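Local coordinates for protein N-acetylglucosaminidase (Ostrinia furnacalis, PDB 3NSM) that hydrolyses chitooligosaccharides, removing one terminal beta-linked N-acetylglucosamine at a time from their non-reducing ends, with a preference for short substrates, at residues D338-G343 against L397-W402; F56-N61 against T103-D108; G459-A464 against W502-D507; P232-K237 against V252-A257. One frame throughout, in Å; residues are numbered along the deposited sequence.

How the contacts relate
Contacts 1, 3 and 4 belong to the family 20 catalytic barrel, whereas contact 2 is in the smaller N-terminal domain, its centre 47 Å from that of contact 1. Contact 1 pairs the fourth and fifth barrel strands; its Trp402 reaches the loop after the eighth strand, CZ2 packing 3.6 Å from CZ2 of Trp502 in contact 3. Contact 4 joins two parts of the connection between the second strand and helix 255-267. Near the probable charge relay, Gly343 lies about 7 Å from the side chain of His281, and between side chains Trp402 is about 8 Å from Glu346 and Pro232 about 8 Å from Asp227. Contact 3 adjoins Glu306, essential for chitooligosaccharide binding, and faces the second subunit.

Contact 1 of 4, residues D338-G343 against L397-W402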
# COMPACT_ATOMS: atom_id res chain seq x y z
N ASP A 338 1.90 -3.23 31.47
CA ASP A 338 1.37 -2.79 32.75
C ASP A 338 -0.15 -2.68 32.67
O ASP A 338 -0.80 -2.36 33.66
CB ASP A 338 1.95 -1.42 33.13
CG ASP A 338 1.88 -0.41 31.99
OD1 ASP A 338 2.27 -0.77 30.86
OD2 ASP A 338 1.44 0.74 32.22
N ILE A 339 -0.70 -2.93 31.48
CA ILE A 339 -2.13 -2.78 31.23
C ILE A 339 -2.67 -3.98 30.44
O ILE A 339 -1.95 -4.56 29.64
CB ILE A 339 -2.42 -1.47 30.44
CG1 ILE A 339 -1.91 -0.24 31.21
CG2 ILE A 339 -3.89 -1.32 30.11
CD1 ILE A 339 -1.49 0.90 30.31
N PHE A 340 -3.92 -4.35 30.66
CA PHE A 340 -4.55 -5.40 29.88
C PHE A 340 -5.81 -4.87 29.22
O PHE A 340 -6.59 -4.14 29.84
CB PHE A 340 -4.85 -6.63 30.76
CG PHE A 340 -5.31 -7.85 29.99
CD1 PHE A 340 -6.45 -8.55 30.38
CD2 PHE A 340 -4.60 -8.30 28.87
CE1 PHE A 340 -6.88 -9.68 29.68
CE2 PHE A 340 -5.03 -9.43 28.16
CZ PHE A 340 -6.17 -10.12 28.57
N HIS A 341 -5.98 -5.21 27.95
CA HIS A 341 -7.13 -4.77 27.20
C HIS A 341 -8.09 -5.96 27.09
O HIS A 341 -7.68 -7.06 26.69
CB HIS A 341 -6.69 -4.25 25.82
CG HIS A 341 -7.72 -3.41 25.13
ND1 HIS A 341 -9.02 -3.81 24.95
CD2 HIS A 341 -7.62 -2.19 24.55
CE1 HIS A 341 -9.69 -2.87 24.31
NE2 HIS A 341 -8.87 -1.88 24.06
N MET A 342 -9.35 -5.74 27.46
CA MET A 342 -10.33 -6.82 27.54
C MET A 342 -11.45 -6.64 26.53
O MET A 342 -12.48 -7.31 26.60
CB MET A 342 -10.85 -6.98 28.97
CG MET A 342 -9.77 -7.42 29.96
SD MET A 342 -10.38 -7.88 31.59
CE MET A 342 -11.12 -9.48 31.25
N GLY A 343 -11.23 -5.74 25.58
CA GLY A 343 -12.14 -5.56 24.47
C GLY A 343 -13.38 -4.82 24.87
O GLY A 343 -13.39 -3.59 24.94
N LEU A 397 -4.22 -4.66 37.84
CA LEU A 397 -3.61 -3.77 36.87
C LEU A 397 -4.73 -3.09 36.11
O LEU A 397 -5.84 -3.60 36.10
CB LEU A 397 -2.66 -4.55 35.94
CG LEU A 397 -3.17 -5.38 34.75
CD1 LEU A 397 -1.97 -5.97 34.03
CD2 LEU A 397 -4.12 -6.48 35.17
N PRO A 398 -4.47 -1.92 35.50
CA PRO A 398 -5.57 -1.24 34.81
C PRO A 398 -6.08 -2.05 33.63
O PRO A 398 -5.30 -2.72 32.96
CB PRO A 398 -4.93 0.06 34.31
CG PRO A 398 -3.67 0.22 35.09
CD PRO A 398 -3.21 -1.16 35.40
N LEU A 399 -7.39 -2.00 33.39
CA LEU A 399 -8.00 -2.73 32.29
C LEU A 399 -8.67 -1.77 31.33
O LEU A 399 -9.28 -0.78 31.75
CB LEU A 399 -9.03 -3.75 32.79
CG LEU A 399 -8.62 -4.76 33.87
CD1 LEU A 399 -9.84 -5.47 34.45
CD2 LEU A 399 -7.59 -5.76 33.34
N ILE A 400 -8.58 -2.07 30.03
CA ILE A 400 -9.22 -1.24 29.00
C ILE A 400 -10.45 -1.93 28.40
O ILE A 400 -10.44 -3.14 28.14
CB ILE A 400 -8.23 -0.85 27.88
CG1 ILE A 400 -6.94 -0.26 28.48
CG2 ILE A 400 -8.87 0.14 26.91
CD1 ILE A 400 -5.81 -0.09 27.47
N LEU A 401 -11.50 -1.14 28.22
CA LEU A 401 -12.66 -1.55 27.43
C LEU A 401 -13.03 -0.43 26.47
O LEU A 401 -12.72 0.73 26.72
CB LEU A 401 -13.86 -1.86 28.33
CG LEU A 401 -13.83 -3.03 29.31
CD1 LEU A 401 -15.12 -3.02 30.11
CD2 LEU A 401 -13.65 -4.37 28.60
N TRP A 402 -13.68 -0.78 25.36
CA TRP A 402 -14.15 0.21 24.39
C TRP A 402 -15.41 0.91 24.89
O TRP A 402 -16.12 0.38 25.75
CB TRP A 402 -14.47 -0.46 23.06
CG TRP A 402 -13.26 -0.81 22.24
CD1 TRP A 402 -12.63 -2.02 22.18
CD2 TRP A 402 -12.55 0.06 21.35
NE1 TRP A 402 -11.56 -1.95 21.31
CE2 TRP A 402 -11.49 -0.68 20.79
CE3 TRP A 402 -12.70 1.41 20.98
CZ2 TRP A 402 -10.59 -0.13 19.88
CZ3 TRP A 402 -11.81 1.95 20.07
CH2 TRP A 402 -10.76 1.18 19.53
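Two neighbouring parallel strands, 340-343 and 399-402, pair here as the fourth and fifth staves of the (beta/alpha)8 barrel. Phe340 N donates to Pro398 O, Ile400 N to Phe340 O (2.9 Å) and Met342 N to Ile400 O. Then the register slips: it is Gly343 O, not the carbonyl of Met342, that takes Trp402 N (2.9 Å). His341 marks the inner face. With CG anti to the backbone N (chi1 -162°), its imidazole swings over Ile400, whose CG2 sits 3.8 Å from the ring centroid in a CH-pi contact. ND1 accepts Gly343 N in the ring plane at 3.0 Å, which fixes the ring's rotation, and CE1 reaches Trp402 NE1 at 3.7 Å. Replacing this histidine with alanine would probably leave Gly343 N without its acceptor and open a gap over Ile400 CG2. Ile339 CG2 presses tightly on Ile400 CD1, 3.5 Å away. The first strand leads into the family's H-x-G-G-D-E sequence, which carries Glu346, a probable active-site residue. On the outer face Met342 and Leu399 meet helix 373-393, while strands 271-278 and 421-425 continue the barrel beyond the two segments.

Contact 2 of 4, residues F56-N61 against T103-D108; sequences FLSKIN and TGKAVD
The flat groups here are peptide units, the N-H of one meeting the carbonyl of another: Asn61 N approaches Lys105 O in the carbonyl plane at 2.9 Å, while Lys105 N reaches Lys59 O at 2.8 Å from 27° outside the plane of that carbonyl. Together these bonds make a single parallel bridge between Ile60 and Lys105 in the mixed sheet of the N-terminal domain. The strand segments diverge at 77°, so within 56-61 and 103-108 the pairing stops at one bridge. Gly104 brings its CA to 4.4 Å from Ile60 CA, the nearest CA approach of the two segments; a CB there would run into Lys59 O and Ile60 N and jam against the preceding carbonyl oxygen too, so only glycine fits easily. On the buried side, Ile60 crosses Val107 at about a right angle, its CG2 3.6 Å from Val107 CG2. Met175 of strand 172-183 and Val141 of strand 140-147 also touch Ile60. Toward the surface, the Lys59 chain leaves with CG anti to the backbone N and bends at chi3 (71°), carrying the ammonium group to the loop before strand 105-113. There Lys59 NZ donates to Thr103 OG1 at 2.9 Å.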
# COMPACT_ATOMS: atom_id res chain seq x y z
N PHE A 56 24.48 26.62 12.10
CA PHE A 56 25.51 26.05 11.29
C PHE A 56 25.55 24.53 11.30
O PHE A 56 24.96 23.92 12.13
CB PHE A 56 26.85 26.56 11.78
CG PHE A 56 27.02 28.04 11.70
CD1 PHE A 56 27.23 28.65 10.50
CD2 PHE A 56 27.00 28.81 12.82
CE1 PHE A 56 27.39 29.98 10.43
CE2 PHE A 56 27.19 30.14 12.73
CZ PHE A 56 27.37 30.72 11.54
N LEU A 57 26.27 23.95 10.37
CA LEU A 57 26.46 22.51 10.29
C LEU A 57 27.94 22.20 10.32
O LEU A 57 28.76 23.05 9.96
CB LEU A 57 25.87 21.97 8.99
CG LEU A 57 24.36 22.03 8.76
CD1 LEU A 57 24.06 21.85 7.29
CD2 LEU A 57 23.62 21.00 9.60
N SER A 58 28.29 20.99 10.73
CA SER A 58 29.69 20.56 10.74
C SER A 58 29.84 19.23 10.03
O SER A 58 28.98 18.35 10.15
CB SER A 58 30.21 20.45 12.17
OG SER A 58 29.93 21.63 12.90
N LYS A 59 30.93 19.08 9.28
CA LYS A 59 31.20 17.84 8.57
C LYS A 59 31.68 16.77 9.54
O LYS A 59 32.54 17.02 10.39
CB LYS A 59 32.21 18.07 7.44
CG LYS A 59 32.44 16.84 6.57
CD LYS A 59 33.40 17.12 5.43
CE LYS A 59 34.83 17.31 5.91
NZ LYS A 59 35.79 17.26 4.78
N ILE A 60 31.11 15.58 9.39
CA ILE A 60 31.29 14.50 10.35
C ILE A 60 31.85 13.27 9.66
O ILE A 60 31.43 12.94 8.55
CB ILE A 60 29.91 14.14 10.99
CG1 ILE A 60 29.38 15.30 11.83
CG2 ILE A 60 29.97 12.83 11.78
CD1 ILE A 60 30.38 15.95 12.78
N ASN A 61 32.80 12.60 10.31
CA ASN A 61 33.29 11.30 9.87
C ASN A 61 32.37 10.20 10.41
O ASN A 61 32.31 9.96 11.63
CB ASN A 61 34.74 11.08 10.31
CG ASN A 61 35.42 9.92 9.58
OD1 ASN A 61 36.64 9.92 9.41
ND2 ASN A 61 34.65 8.93 9.15
N THR A 103 35.66 11.87 6.09
CA THR A 103 36.45 12.99 6.58
C THR A 103 35.57 13.79 7.52
O THR A 103 34.35 13.62 7.52
CB THR A 103 36.90 13.95 5.44
OG1 THR A 103 35.74 14.41 4.72
CG2 THR A 103 37.88 13.28 4.47
N GLY A 104 36.18 14.68 8.29
CA GLY A 104 35.44 15.56 9.17
C GLY A 104 35.64 15.21 10.63
O GLY A 104 36.48 14.38 10.97
N LYS A 105 34.84 15.86 11.47
CA LYS A 105 34.96 15.76 12.92
C LYS A 105 34.57 14.38 13.47
O LYS A 105 33.86 13.61 12.82
CB LYS A 105 34.15 16.87 13.59
CG LYS A 105 34.69 18.27 13.29
CD LYS A 105 33.98 19.35 14.09
CE LYS A 105 34.59 20.72 13.80
NZ LYS A 105 34.02 21.79 14.67
N ALA A 106 35.08 14.09 14.67
CA ALA A 106 34.70 12.89 15.41
C ALA A 106 33.58 13.25 16.39
O ALA A 106 33.53 14.37 16.91
CB ALA A 106 35.89 12.32 16.15
N VAL A 107 32.67 12.31 16.61
CA VAL A 107 31.52 12.57 17.47
C VAL A 107 31.56 11.71 18.71
O VAL A 107 31.68 10.48 18.64
CB VAL A 107 30.18 12.36 16.72
CG1 VAL A 107 29.02 12.93 17.54
CG2 VAL A 107 30.23 13.00 15.35
N ASP A 108 31.47 12.37 19.86
CA ASP A 108 31.36 11.70 21.13
C ASP A 108 29.93 11.88 21.61
O ASP A 108 29.48 13.01 21.87
CB ASP A 108 32.36 12.28 22.15
CG ASP A 108 33.79 12.28 21.62
OD1 ASP A 108 34.26 11.22 21.15
OD2 ASP A 108 34.44 13.34 21.69

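Contact 3 of 4, residues G459-A464 against W502-D507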
# COMPACT_ATOMS: atom_id res chain seq x y z
N GLY A 459 -12.45 -0.37 -0.81
CA GLY A 459 -13.66 -1.01 -1.36
C GLY A 459 -14.41 -1.78 -0.29
O GLY A 459 -13.84 -2.11 0.75
N ALA A 460 -15.69 -2.04 -0.54
CA ALA A 460 -16.46 -2.92 0.34
C ALA A 460 -15.80 -4.29 0.38
O ALA A 460 -15.23 -4.73 -0.62
CB ALA A 460 -17.88 -3.04 -0.15
N TRP A 461 -15.84 -4.96 1.54
CA TRP A 461 -15.42 -6.36 1.62
C TRP A 461 -16.62 -7.32 1.72
O TRP A 461 -16.48 -8.53 1.52
CB TRP A 461 -14.40 -6.60 2.73
CG TRP A 461 -14.88 -6.44 4.15
CD1 TRP A 461 -14.87 -5.29 4.90
CD2 TRP A 461 -15.38 -7.47 5.01
NE1 TRP A 461 -15.35 -5.54 6.16
CE2 TRP A 461 -15.67 -6.87 6.26
CE3 TRP A 461 -15.62 -8.85 4.85
CZ2 TRP A 461 -16.20 -7.59 7.34
CZ3 TRP A 461 -16.14 -9.57 5.93
CH2 TRP A 461 -16.42 -8.94 7.16
N VAL A 462 -17.78 -6.76 2.03
CA VAL A 462 -19.06 -7.44 1.81
C VAL A 462 -19.88 -6.59 0.85
O VAL A 462 -20.11 -5.40 1.09
CB VAL A 462 -19.84 -7.76 3.12
CG1 VAL A 462 -19.10 -8.80 3.94
CG2 VAL A 462 -20.11 -6.51 3.95
N GLY A 463 -20.30 -7.19 -0.26
CA GLY A 463 -21.03 -6.45 -1.29
C GLY A 463 -20.10 -5.51 -2.03
O GLY A 463 -18.89 -5.76 -2.11
N ALA A 464 -20.67 -4.43 -2.57
CA ALA A 464 -19.91 -3.50 -3.39
C ALA A 464 -19.97 -2.10 -2.82
O ALA A 464 -20.66 -1.86 -1.83
CB ALA A 464 -20.42 -3.53 -4.84
N TRP A 502 -7.69 -1.87 11.85
CA TRP A 502 -8.51 -3.07 11.72
C TRP A 502 -8.15 -3.77 10.42
O TRP A 502 -7.78 -3.12 9.43
CB TRP A 502 -10.00 -2.71 11.78
CG TRP A 502 -10.36 -1.96 13.03
CD1 TRP A 502 -10.70 -0.65 13.13
CD2 TRP A 502 -10.38 -2.48 14.37
NE1 TRP A 502 -10.94 -0.31 14.44
CE2 TRP A 502 -10.75 -1.42 15.22
CE3 TRP A 502 -10.11 -3.74 14.93
CZ2 TRP A 502 -10.87 -1.57 16.61
CZ3 TRP A 502 -10.23 -3.89 16.31
CH2 TRP A 502 -10.62 -2.81 17.13
N SER A 503 -8.23 -5.10 10.41
CA SER A 503 -7.56 -5.84 9.35
C SER A 503 -8.45 -6.69 8.47
O SER A 503 -7.97 -7.65 7.84
CB SER A 503 -6.42 -6.67 9.93
OG SER A 503 -5.45 -5.81 10.52
N GLU A 504 -9.73 -6.35 8.37
CA GLU A 504 -10.55 -7.09 7.40
C GLU A 504 -10.02 -6.90 5.98
O GLU A 504 -10.20 -7.77 5.12
CB GLU A 504 -12.07 -6.88 7.54
CG GLU A 504 -12.57 -5.60 8.16
CD GLU A 504 -12.37 -5.52 9.66
OE1 GLU A 504 -11.39 -4.88 10.05
OE2 GLU A 504 -13.17 -6.07 10.44
N GLN A 505 -9.31 -5.79 5.76
CA GLN A 505 -8.74 -5.46 4.46
C GLN A 505 -7.30 -4.99 4.58
O GLN A 505 -6.86 -4.10 3.85
CB GLN A 505 -9.57 -4.36 3.80
CG GLN A 505 -11.00 -4.76 3.51
CD GLN A 505 -11.75 -3.65 2.82
OE1 GLN A 505 -11.89 -3.66 1.61
NE2 GLN A 505 -12.24 -2.68 3.60
N SER A 506 -6.55 -5.57 5.51
CA SER A 506 -5.14 -5.29 5.65
C SER A 506 -4.41 -6.51 6.20
O SER A 506 -4.93 -7.22 7.05
CB SER A 506 -4.91 -4.08 6.57
OG SER A 506 -3.53 -3.92 6.85
N ASP A 507 -3.20 -6.74 5.71
CA ASP A 507 -2.37 -7.83 6.22
C ASP A 507 -0.90 -7.46 6.07
O ASP A 507 -0.57 -6.29 5.88
CB ASP A 507 -2.74 -9.18 5.53
CG ASP A 507 -2.23 -9.30 4.09
OD1 ASP A 507 -1.69 -8.34 3.53
OD2 ASP A 507 -2.37 -10.40 3.50
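Gly459 begins the meeting by turning its carbonyl oxygen to the amide end of Gln505, whose CD lies 3.3 Å from Gly459 O. Ala460 points its methyl away, and its own carbonyl accepts from Gln476 of the second subunit. Trp461 carries most of the contact, its CG tucked between the backbone N and the carbonyl carbon (chi1 68°), which stands the indole against the other loop. Glu504 CB lies over one face, 3.9 Å from the centroid of the five-membered ring, in a CH-pi contact. Glu504 CG comes closer still, 3.4 Å from Trp461 NE1. The carboxylate is turned 48° from the indole, and its OE2 makes a long, weak ion pair with Arg198. The loop of Glu504 directly follows strand 494-501, the eighth of the (beta/alpha)8 barrel, and both loops border the substrate-binding region: Glu306, essential for chitooligosaccharide binding, touches both Trp461 and Glu504. At the root of the indole, Trp461 CB rests 3.9 Å from Gln505 CG. An alanine in place of Gln505 is likely to open a gap beside Trp461 CB and leave Gly459 O without the polar group that faces it. Leu558 of the second subunit packs on both Trp461 and Gln505. Next, Val462 reaches over the rim of the indole face opposite Glu504, its CG1 3.5 Å above the ring plane.

Contact 4 of 4, residues P232-K237 against V252-A257; sequences PFVTTK and VYTKAA
The connection from the second barrel strand, 220-224, to helix 255-267 brings two of its parts side by side here, running roughly the same way (38° apart). Tyr253 N donates to Pro232 O at 2.8 Å and Val234 N to Tyr253 O at 3.1 Å, so Tyr253 grips the residues before and after Phe233 in one isolated bridge. Both donors sit well out of the carbonyl planes, tilted by 33° and 34°. Pro232 and Tyr253 lie side by side and point the same way: Pro232 CB is 3.6 Å from Tyr253 CD2, and the pyrrolidine CG touches CE2. The phenol is fixed from outside by its OH bond to the backbone of Tyr201 and by a ring stack with Tyr200. Val234 packs against the backbone of 252-254, its CG2 3.4 Å from Tyr253 O and 3.9 Å from Val252 CB. Farther out, Lys255 bends at chi3 to bring its chain across Thr236, its CD 3.5 Å from Thr236 OG1. Between these pairs the helix starts: Thr254 is the N-cap, with OG1 accepting Ala257 N at 3.0 Å. Pro232 stands about 8 Å, side chain to side chain, from Asp227 of the probable charge relay, as expected of a beta-alpha loop of a (beta/alpha)8 barrel, whose active site lies at the C-terminal ends of the strands.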
# COMPACT_ATOMS: atom_id res chain seq x y z
N PRO A 232 -4.76 -16.89 16.32
CA PRO A 232 -3.35 -17.21 16.08
C PRO A 232 -2.49 -17.28 17.34
O PRO A 232 -1.35 -17.72 17.27
CB PRO A 232 -2.88 -16.05 15.20
CG PRO A 232 -3.72 -14.90 15.65
CD PRO A 232 -5.06 -15.48 16.03
N PHE A 233 -3.02 -16.84 18.48
CA PHE A 233 -2.25 -16.83 19.73
C PHE A 233 -2.02 -18.24 20.26
O PHE A 233 -2.97 -18.97 20.53
CB PHE A 233 -2.92 -15.96 20.81
CG PHE A 233 -2.28 -16.09 22.18
CD1 PHE A 233 -3.00 -16.61 23.25
CD2 PHE A 233 -0.96 -15.71 22.39
CE1 PHE A 233 -2.42 -16.74 24.51
CE2 PHE A 233 -0.36 -15.85 23.65
CZ PHE A 233 -1.09 -16.36 24.71
N VAL A 234 -0.75 -18.61 20.43
CA VAL A 234 -0.44 -19.96 20.90
C VAL A 234 -0.63 -20.09 22.41
O VAL A 234 0.25 -19.73 23.20
CB VAL A 234 0.97 -20.44 20.45
CG1 VAL A 234 1.34 -21.75 21.14
CG2 VAL A 234 1.00 -20.62 18.93
N THR A 235 -1.79 -20.58 22.80
CA THR A 235 -2.03 -20.89 24.21
C THR A 235 -1.69 -22.34 24.51
O THR A 235 -2.34 -23.26 24.04
CB THR A 235 -3.48 -20.53 24.68
OG1 THR A 235 -3.73 -21.16 25.95
CG2 THR A 235 -4.53 -20.96 23.67
N THR A 236 -0.65 -22.53 25.32
CA THR A 236 -0.17 -23.85 25.70
C THR A 236 -1.17 -24.64 26.54
O THR A 236 -1.24 -25.88 26.45
CB THR A 236 1.16 -23.72 26.47
OG1 THR A 236 2.07 -22.91 25.71
CG2 THR A 236 1.78 -25.08 26.73
N LYS A 237 -1.96 -23.93 27.35
CA LYS A 237 -2.94 -24.55 28.24
C LYS A 237 -4.23 -24.98 27.55
O LYS A 237 -4.89 -25.92 27.99
CB LYS A 237 -3.24 -23.62 29.43
CG LYS A 237 -2.04 -23.44 30.35
CD LYS A 237 -2.35 -22.60 31.58
CE LYS A 237 -1.16 -22.67 32.54
NZ LYS A 237 -1.17 -21.58 33.54
N VAL A 252 0.59 -18.49 13.10
CA VAL A 252 0.41 -18.47 14.53
C VAL A 252 1.47 -17.58 15.16
O VAL A 252 2.47 -17.21 14.51
CB VAL A 252 0.47 -19.91 15.16
CG1 VAL A 252 -0.67 -20.81 14.64
CG2 VAL A 252 1.84 -20.57 14.92
N TYR A 253 1.25 -17.22 16.42
CA TYR A 253 2.23 -16.48 17.20
C TYR A 253 2.66 -17.32 18.40
O TYR A 253 1.95 -17.42 19.40
CB TYR A 253 1.66 -15.13 17.61
CG TYR A 253 1.26 -14.27 16.43
CD1 TYR A 253 2.22 -13.76 15.56
CD2 TYR A 253 -0.09 -13.98 16.18
CE1 TYR A 253 1.86 -12.97 14.48
CE2 TYR A 253 -0.47 -13.18 15.09
CZ TYR A 253 0.52 -12.68 14.25
OH TYR A 253 0.17 -11.90 13.18
N THR A 254 3.82 -17.95 18.28
CA THR A 254 4.33 -18.85 19.30
C THR A 254 4.84 -18.05 20.49
O THR A 254 5.03 -16.84 20.38
CB THR A 254 5.48 -19.74 18.76
OG1 THR A 254 6.57 -18.91 18.34
CG2 THR A 254 5.00 -20.59 17.58
N LYS A 255 5.05 -18.72 21.62
CA LYS A 255 5.63 -18.07 22.79
C LYS A 255 6.97 -17.44 22.45
O LYS A 255 7.28 -16.33 22.90
CB LYS A 255 5.79 -19.06 23.95
CG LYS A 255 4.48 -19.70 24.41
CD LYS A 255 4.63 -20.48 25.72
CE LYS A 255 5.44 -21.76 25.52
NZ LYS A 255 5.42 -22.62 26.75
N ALA A 256 7.76 -18.16 21.65
CA ALA A 256 9.07 -17.67 21.21
C ALA A 256 8.93 -16.43 20.33
O ALA A 256 9.67 -15.46 20.51
CB ALA A 256 9.83 -18.77 20.46
N ALA A 257 7.99 -16.44 19.39
CA ALA A 257 7.75 -15.28 18.53
C ALA A 257 7.33 -14.06 19.36
O ALA A 257 7.89 -12.98 19.20
CB ALA A 257 6.73 -15.60 17.46